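Local coordinates for protein sortase (Actinomyces oris, PDB 2XWG) that is probably a class C sortase, a calcium-binding membrane enzyme that joins fimbrial subunits during assembly of surface fimbriae, at residues Ala62-Leu75 with Leu132-Thr144. Sequence-based numbering, arbitrary orientation.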
ATOM      1  N   ALA A  62      15.493  -1.225   3.283  1.00 45.63           N
ATOM      2  CA  ALA A  62      14.211  -0.795   2.752  1.00 46.66           C
ATOM      3  C   ALA A  62      14.380   0.558   2.076  1.00 51.84           C
ATOM      4  O   ALA A  62      13.915   0.759   0.952  1.00 49.88           O
ATOM      5  CB  ALA A  62      13.174  -0.702   3.850  1.00 40.37           C
ATOM      6  N   GLU A  63      15.053   1.486   2.751  1.00 64.06           N
ATOM      7  CA  GLU A  63      15.180   2.839   2.205  1.00 69.66           C
ATOM      8  C   GLU A  63      16.085   2.840   0.968  1.00 70.54           C
ATOM      9  O   GLU A  63      15.867   3.595   0.015  1.00 66.90           O
ATOM     10  CB  GLU A  63      15.676   3.826   3.268  1.00 72.96           C
ATOM     11  CG  GLU A  63      15.040   3.601   4.649  1.00 77.61           C
ATOM     12  CD  GLU A  63      14.834   4.888   5.444  1.00 87.93           C
ATOM     13  OE1 GLU A  63      14.606   5.950   4.804  1.00 90.61           O
ATOM     14  OE2 GLU A  63      14.893   4.831   6.704  1.00 82.33           O
ATOM     15  N   THR A  64      17.098   1.985   0.974  1.00 58.09           N
ATOM     16  CA  THR A  64      17.893   1.811  -0.229  1.00 61.03           C
ATOM     17  C   THR A  64      16.997   1.304  -1.359  1.00 59.93           C
ATOM     18  O   THR A  64      16.996   1.894  -2.437  1.00 65.13           O
ATOM     19  CB  THR A  64      19.110   0.895   0.002  1.00 64.45           C
ATOM     20  OG1 THR A  64      20.054   1.577   0.842  1.00 62.65           O
ATOM     21  CG2 THR A  64      19.774   0.534  -1.322  1.00 62.11           C
ATOM     22  N   TYR A  65      16.206   0.257  -1.103  1.00 51.76           N
ATOM     23  CA  TYR A  65      15.242  -0.243  -2.098  1.00 49.67           C
ATOM     24  C   TYR A  65      14.411   0.876  -2.746  1.00 52.76           C
ATOM     25  O   TYR A  65      14.344   0.993  -3.976  1.00 49.48           O
ATOM     26  CB  TYR A  65      14.295  -1.302  -1.509  1.00 46.67           C
ATOM     27  CG  TYR A  65      13.318  -1.892  -2.532  1.00 43.59           C
ATOM     28  CD1 TYR A  65      12.127  -1.250  -2.849  1.00 38.43           C
ATOM     29  CD2 TYR A  65      13.602  -3.088  -3.186  1.00 43.15           C
ATOM     30  CE1 TYR A  65      11.241  -1.786  -3.792  1.00 39.90           C
ATOM     31  CE2 TYR A  65      12.727  -3.631  -4.118  1.00 37.31           C
ATOM     32  CZ  TYR A  65      11.553  -2.982  -4.421  1.00 39.66           C
ATOM     33  OH  TYR A  65      10.706  -3.532  -5.363  1.00 37.35           O
ATOM     34  N   ASN A  66      13.760   1.680  -1.916  1.00 50.86           N
ATOM     35  CA  ASN A  66      12.956   2.781  -2.422  1.00 49.29           C
ATOM     36  C   ASN A  66      13.758   3.701  -3.340  1.00 53.01           C
ATOM     37  O   ASN A  66      13.279   4.138  -4.384  1.00 56.75           O
ATOM     38  CB  ASN A  66      12.349   3.571  -1.264  1.00 48.66           C
ATOM     39  CG  ASN A  66      11.329   2.772  -0.501  1.00 40.70           C
ATOM     40  OD1 ASN A  66      10.714   1.878  -1.049  1.00 39.89           O
ATOM     41  ND2 ASN A  66      11.152   3.082   0.767  1.00 42.51           N
ATOM     42  N   ASN A  67      14.992   3.977  -2.944  1.00 61.11           N
ATOM     43  CA  ASN A  67      15.852   4.904  -3.669  1.00 64.35           C
ATOM     44  C   ASN A  67      16.443   4.353  -4.977  1.00 67.44           C
ATOM     45  O   ASN A  67      16.734   5.113  -5.908  1.00 67.20           O
ATOM     46  CB  ASN A  67      16.929   5.444  -2.725  1.00 59.60           C
ATOM     47  CG  ASN A  67      16.350   6.370  -1.668  1.00 62.49           C
ATOM     48  OD1 ASN A  67      15.372   7.080  -1.924  1.00 65.14           O
ATOM     49  ND2 ASN A  67      16.939   6.364  -0.473  1.00 63.37           N
ATOM     50  N   ASN A  68      16.611   3.037  -5.052  1.00 65.49           N
ATOM     51  CA  ASN A  68      16.989   2.408  -6.315  1.00 71.72           C
ATOM     52  C   ASN A  68      15.771   2.003  -7.154  1.00 70.79           C
ATOM     53  O   ASN A  68      15.912   1.527  -8.284  1.00 70.77           O
ATOM     54  CB  ASN A  68      17.915   1.201  -6.093  1.00 71.59           C
ATOM     55  CG  ASN A  68      19.361   1.609  -5.791  1.00 79.81           C
ATOM     56  OD1 ASN A  68      19.904   1.265  -4.738  1.00 81.23           O
ATOM     57  ND2 ASN A  68      19.990   2.338  -6.722  1.00 79.48           N
ATOM     58  N   LEU A  69      14.577   2.203  -6.599  1.00 63.34           N
ATOM     59  CA  LEU A  69      13.348   1.825  -7.290  1.00 63.24           C
ATOM     60  C   LEU A  69      13.191   2.639  -8.569  1.00 68.11           C
ATOM     61  O   LEU A  69      13.248   3.874  -8.555  1.00 67.91           O
ATOM     62  CB  LEU A  69      12.123   2.006  -6.386  1.00 60.69           C
ATOM     63  CG  LEU A  69      10.829   1.298  -6.813  1.00 55.20           C
ATOM     64  CD1 LEU A  69      11.025  -0.216  -6.875  1.00 53.84           C
ATOM     65  CD2 LEU A  69       9.705   1.645  -5.875  1.00 42.46           C
ATOM     66  N   GLU A  70      12.986   1.930  -9.671  1.00 70.34           N
ATOM     67  CA  GLU A  70      12.914   2.546 -10.985  1.00 72.25           C
ATOM     68  C   GLU A  70      11.476   2.679 -11.490  1.00 71.40           C
ATOM     69  O   GLU A  70      10.738   1.695 -11.582  1.00 71.21           O
ATOM     70  CB  GLU A  70      13.787   1.761 -11.978  1.00 75.29           C
ATOM     71  CG  GLU A  70      13.256   0.361 -12.413  1.00 85.77           C
ATOM     72  CD  GLU A  70      12.829  -0.582 -11.263  1.00 81.73           C
ATOM     73  OE1 GLU A  70      13.672  -0.938 -10.390  1.00 67.54           O
ATOM     74  OE2 GLU A  70      11.634  -0.985 -11.267  1.00 77.25           O
ATOM     75  N   SER A  71      11.085   3.911 -11.805  1.00 84.76           N
ATOM     76  CA  SER A  71       9.780   4.194 -12.404  1.00 81.93           C
ATOM     77  C   SER A  71       9.478   3.258 -13.581  1.00 86.72           C
ATOM     78  O   SER A  71      10.372   2.910 -14.358  1.00 89.49           O
ATOM     79  CB  SER A  71       9.706   5.658 -12.846  1.00 86.06           C
ATOM     80  OG  SER A  71      10.912   6.062 -13.476  1.00 89.39           O
ATOM     81  N   ALA A  72       8.215   2.857 -13.708  1.00 77.61           N
ATOM     82  CA  ALA A  72       7.826   1.847 -14.686  1.00 73.09           C
ATOM     83  C   ALA A  72       6.308   1.840 -14.876  1.00 70.70           C
ATOM     84  O   ALA A  72       5.600   2.674 -14.306  1.00 68.77           O
ATOM     85  CB  ALA A  72       8.326   0.465 -14.248  1.00 67.55           C
ATOM     86  N   PRO A  73       5.800   0.909 -15.698  1.00 79.60           N
ATOM     87  CA  PRO A  73       4.345   0.805 -15.754  1.00 75.92           C
ATOM     88  C   PRO A  73       3.859   0.061 -14.517  1.00 71.37           C
ATOM     89  O   PRO A  73       4.374  -1.029 -14.238  1.00 67.49           O
ATOM     90  CB  PRO A  73       4.094  -0.061 -17.004  1.00 77.55           C
ATOM     91  CG  PRO A  73       5.430  -0.232 -17.679  1.00 78.01           C
ATOM     92  CD  PRO A  73       6.451  -0.061 -16.595  1.00 81.72           C
ATOM     93  N   ILE A  74       2.918   0.646 -13.778  1.00 65.17           N
ATOM     94  CA  ILE A  74       2.222  -0.094 -12.733  1.00 63.51           C
ATOM     95  C   ILE A  74       0.829  -0.495 -13.193  1.00 60.79           C
ATOM     96  O   ILE A  74      -0.027   0.350 -13.411  1.00 59.41           O
ATOM     97  CB  ILE A  74       2.115   0.686 -11.414  1.00 57.30           C
ATOM     98  CG1 ILE A  74       2.539   2.136 -11.604  1.00 60.98           C
ATOM     99  CG2 ILE A  74       2.962   0.017 -10.347  1.00 56.30           C
ATOM    100  CD1 ILE A  74       2.487   2.944 -10.327  1.00 56.33           C
ATOM    101  N   LEU A  75       0.622  -1.800 -13.336  1.00 65.53           N
ATOM    102  CA  LEU A  75      -0.654  -2.366 -13.759  1.00 61.48           C
ATOM    103  C   LEU A  75      -1.653  -2.448 -12.586  1.00 59.92           C
ATOM    104  O   LEU A  75      -1.243  -2.482 -11.425  1.00 58.42           O
ATOM    105  CB  LEU A  75      -0.415  -3.759 -14.359  1.00 59.31           C
ATOM    106  CG  LEU A  75       0.281  -3.896 -15.728  1.00 67.77           C
ATOM    107  CD1 LEU A  75      -0.719  -4.109 -16.875  1.00 62.84           C
ATOM    108  CD2 LEU A  75       1.217  -2.719 -16.045  1.00 72.95           C
ATOM    109  N   LEU A 132       1.676  -3.163  -3.238  1.00 34.34           N
ATOM    110  CA  LEU A 132       1.789  -3.240  -4.689  1.00 33.07           C
ATOM    111  C   LEU A 132       3.231  -3.263  -5.186  1.00 36.02           C
ATOM    112  O   LEU A 132       3.892  -2.221  -5.238  1.00 38.48           O
ATOM    113  CB  LEU A 132       1.019  -2.104  -5.346  1.00 34.38           C
ATOM    114  CG  LEU A 132       0.827  -2.268  -6.843  1.00 34.64           C
ATOM    115  CD1 LEU A 132       0.271  -3.642  -7.130  1.00 40.31           C
ATOM    116  CD2 LEU A 132      -0.102  -1.218  -7.371  1.00 31.02           C
ATOM    117  N   PHE A 133       3.701  -4.458  -5.554  1.00 31.20           N
ATOM    118  CA  PHE A 133       5.035  -4.630  -6.103  1.00 32.95           C
ATOM    119  C   PHE A 133       5.229  -3.660  -7.250  1.00 39.32           C
ATOM    120  O   PHE A 133       4.432  -3.606  -8.183  1.00 41.90           O
ATOM    121  CB  PHE A 133       5.252  -6.066  -6.563  1.00 38.91           C
ATOM    122  CG  PHE A 133       6.569  -6.301  -7.273  1.00 40.80           C
ATOM    123  CD1 PHE A 133       7.774  -6.214  -6.586  1.00 41.51           C
ATOM    124  CD2 PHE A 133       6.591  -6.650  -8.620  1.00 40.94           C
ATOM    125  CE1 PHE A 133       8.986  -6.440  -7.230  1.00 43.57           C
ATOM    126  CE2 PHE A 133       7.792  -6.876  -9.272  1.00 45.10           C
ATOM    127  CZ  PHE A 133       9.001  -6.777  -8.567  1.00 47.60           C
ATOM    128  N   GLY A 134       6.288  -2.869  -7.164  1.00 42.37           N
ATOM    129  CA  GLY A 134       6.513  -1.819  -8.128  1.00 40.73           C
ATOM    130  C   GLY A 134       6.462  -0.477  -7.450  1.00 43.78           C
ATOM    131  O   GLY A 134       7.012   0.486  -7.974  1.00 52.92           O
ATOM    132  N   THR A 135       5.807  -0.403  -6.289  1.00 41.56           N
ATOM    133  CA  THR A 135       5.718   0.866  -5.560  1.00 40.47           C
ATOM    134  C   THR A 135       6.656   0.850  -4.349  1.00 42.24           C
ATOM    135  O   THR A 135       7.224  -0.188  -4.018  1.00 40.43           O
ATOM    136  CB  THR A 135       4.272   1.185  -5.126  1.00 36.61           C
ATOM    137  OG1 THR A 135       3.848   0.253  -4.128  1.00 38.17           O
ATOM    138  CG2 THR A 135       3.342   1.071  -6.308  1.00 41.32           C
ATOM    139  N   SER A 136       6.826   2.002  -3.712  1.00 35.82           N
ATOM    140  CA  SER A 136       7.735   2.130  -2.589  1.00 36.90           C
ATOM    141  C   SER A 136       7.276   1.275  -1.413  1.00 36.09           C
ATOM    142  O   SER A 136       6.089   1.205  -1.110  1.00 35.96           O
ATOM    143  CB  SER A 136       7.808   3.594  -2.149  1.00 40.85           C
ATOM    144  OG  SER A 136       8.004   4.466  -3.252  1.00 42.86           O
ATOM    145  N   LEU A 137       8.220   0.631  -0.743  1.00 33.33           N
ATOM    146  CA  LEU A 137       7.930  -0.075   0.498  1.00 30.68           C
ATOM    147  C   LEU A 137       7.377   0.908   1.521  1.00 30.54           C
ATOM    148  O   LEU A 137       7.763   2.070   1.523  1.00 36.25           O
ATOM    149  CB  LEU A 137       9.213  -0.730   1.022  1.00 32.01           C
ATOM    150  CG  LEU A 137       9.861  -1.733   0.066  1.00 30.67           C
ATOM    151  CD1 LEU A 137      11.146  -2.278   0.643  1.00 35.03           C
ATOM    152  CD2 LEU A 137       8.901  -2.861  -0.271  1.00 25.84           C
ATOM    153  N   PRO A 138       6.476   0.455   2.405  1.00 31.22           N
ATOM    154  CA  PRO A 138       5.861   1.387   3.364  1.00 31.64           C
ATOM    155  C   PRO A 138       6.755   1.732   4.565  1.00 38.24           C
ATOM    156  O   PRO A 138       6.440   1.344   5.702  1.00 36.27           O
ATOM    157  CB  PRO A 138       4.630   0.619   3.849  1.00 28.14           C
ATOM    158  CG  PRO A 138       5.002  -0.815   3.714  1.00 23.27           C
ATOM    159  CD  PRO A 138       5.924  -0.909   2.522  1.00 30.41           C
ATOM    160  N   VAL A 139       7.847   2.449   4.316  1.00 40.04           N
ATOM    161  CA  VAL A 139       8.729   2.915   5.385  1.00 39.16           C
ATOM    162  C   VAL A 139       8.836   4.429   5.298  1.00 41.60           C
ATOM    163  O   VAL A 139       9.686   5.046   5.948  1.00 45.72           O
ATOM    164  CB  VAL A 139      10.147   2.295   5.289  1.00 40.75           C
ATOM    165  CG1 VAL A 139      10.176   0.859   5.832  1.00 35.05           C
ATOM    166  CG2 VAL A 139      10.651   2.352   3.850  1.00 41.01           C
ATOM    167  N   GLY A 140       7.962   5.036   4.504  1.00 31.47           N
ATOM    168  CA  GLY A 140       7.947   6.481   4.408  1.00 35.70           C
ATOM    169  C   GLY A 140       9.256   7.058   3.887  1.00 41.84           C
ATOM    170  O   GLY A 140      10.112   6.338   3.371  1.00 41.22           O
ATOM    171  N   GLY A 141       9.419   8.369   4.015  1.00 43.21           N
ATOM    172  CA  GLY A 141      10.629   9.001   3.541  1.00 46.67           C
ATOM    173  C   GLY A 141      10.352   9.720   2.243  1.00 55.18           C
ATOM    174  O   GLY A 141       9.239   9.649   1.730  1.00 56.71           O
ATOM    175  N   PRO A 142      11.369  10.393   1.686  1.00 57.12           N
ATOM    176  CA  PRO A 142      11.149  11.363   0.611  1.00 56.12           C
ATOM    177  C   PRO A 142      11.199  10.716  -0.771  1.00 55.67           C
ATOM    178  O   PRO A 142      11.929   9.744  -0.968  1.00 54.66           O
ATOM    179  CB  PRO A 142      12.326  12.310   0.793  1.00 64.13           C
ATOM    180  CG  PRO A 142      13.448  11.422   1.430  1.00 59.78           C
ATOM    181  CD  PRO A 142      12.804  10.149   1.916  1.00 54.41           C
ATOM    182  N   SER A 143      10.435  11.252  -1.716  1.00 54.28           N
ATOM    183  CA  SER A 143      10.327  10.635  -3.036  1.00 56.13           C
ATOM    184  C   SER A 143       9.852   9.185  -2.907  1.00 53.56           C
ATOM    185  O   SER A 143      10.415   8.264  -3.512  1.00 55.42           O
ATOM    186  CB  SER A 143      11.666  10.699  -3.784  1.00 57.48           C
ATOM    187  OG  SER A 143      12.094  12.042  -3.966  1.00 63.04           O
ATOM    188  N   THR A 144       8.820   8.980  -2.097  1.00 50.48           N
ATOM    189  CA  THR A 144       8.257   7.646  -1.946  1.00 47.49           C
ATOM    190  C   THR A 144       6.756   7.723  -2.085  1.00 44.04           C
ATOM    191  O   THR A 144       6.110   8.635  -1.571  1.00 42.17           O
ATOM    192  CB  THR A 144       8.596   7.001  -0.585  1.00 46.56           C
ATOM    193  OG1 THR A 144       7.881   7.671   0.462  1.00 43.55           O
ATOM    194  CG2 THR A 144      10.091   7.074  -0.311  1.00 49.09           C
TER
HETATM  195  O   HOH W   1       7.982  -2.722  -4.944  1.00 39.86           O
HETATM  196  O   HOH W   2      12.321   5.255   1.895  1.00 45.35           O
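Asn66, on the last turns of helix 55-68, comes closest in backbone to Ser136, their CA atoms 5.3 Å apart. Segment 132-144 starts beside the extended chain, Gly134 level with Ile74, and then passes along the helix. Gly134 lies in a type II beta turn from Leu132 to Thr135; at its phi of 116° a CB would jam against Phe133 O, so glycine suits the place.

Asn66 carries the one direct hydrogen bond across the contact: its OD1 accepts Leu137 N at 2.8 Å, with the donor tilted 18° from the carbonyl plane. With chi1 at -67°, CG stands anti to the carbonyl carbon and the amide reaches the loop. Its ND2 lies close beside Val139 CG2 and donates to a water that also bonds Gly140 O.

Around it, Ala62 is small enough to let Val139 and Leu137 pack close. The Tyr65 ring lies across Leu137, Tyr65 CD1 3.7 Å from Leu137 CG, while Tyr65 OH, Gly134 N and Thr135 O share a second water. Leu69 CD2 rests 3.5 Å from Thr135 C, and Ile74 CG2 meets Thr135 CG2 at 4.2 Å.

The calcium ligand Glu58 shares this helix, and Leu132 lies about 6 Å from another calcium ion. Apolar packing joins helix 55-68 to the loop between strands 129-131 and 144-149, while the amide and two waters satisfy backbone polar groups along the seam.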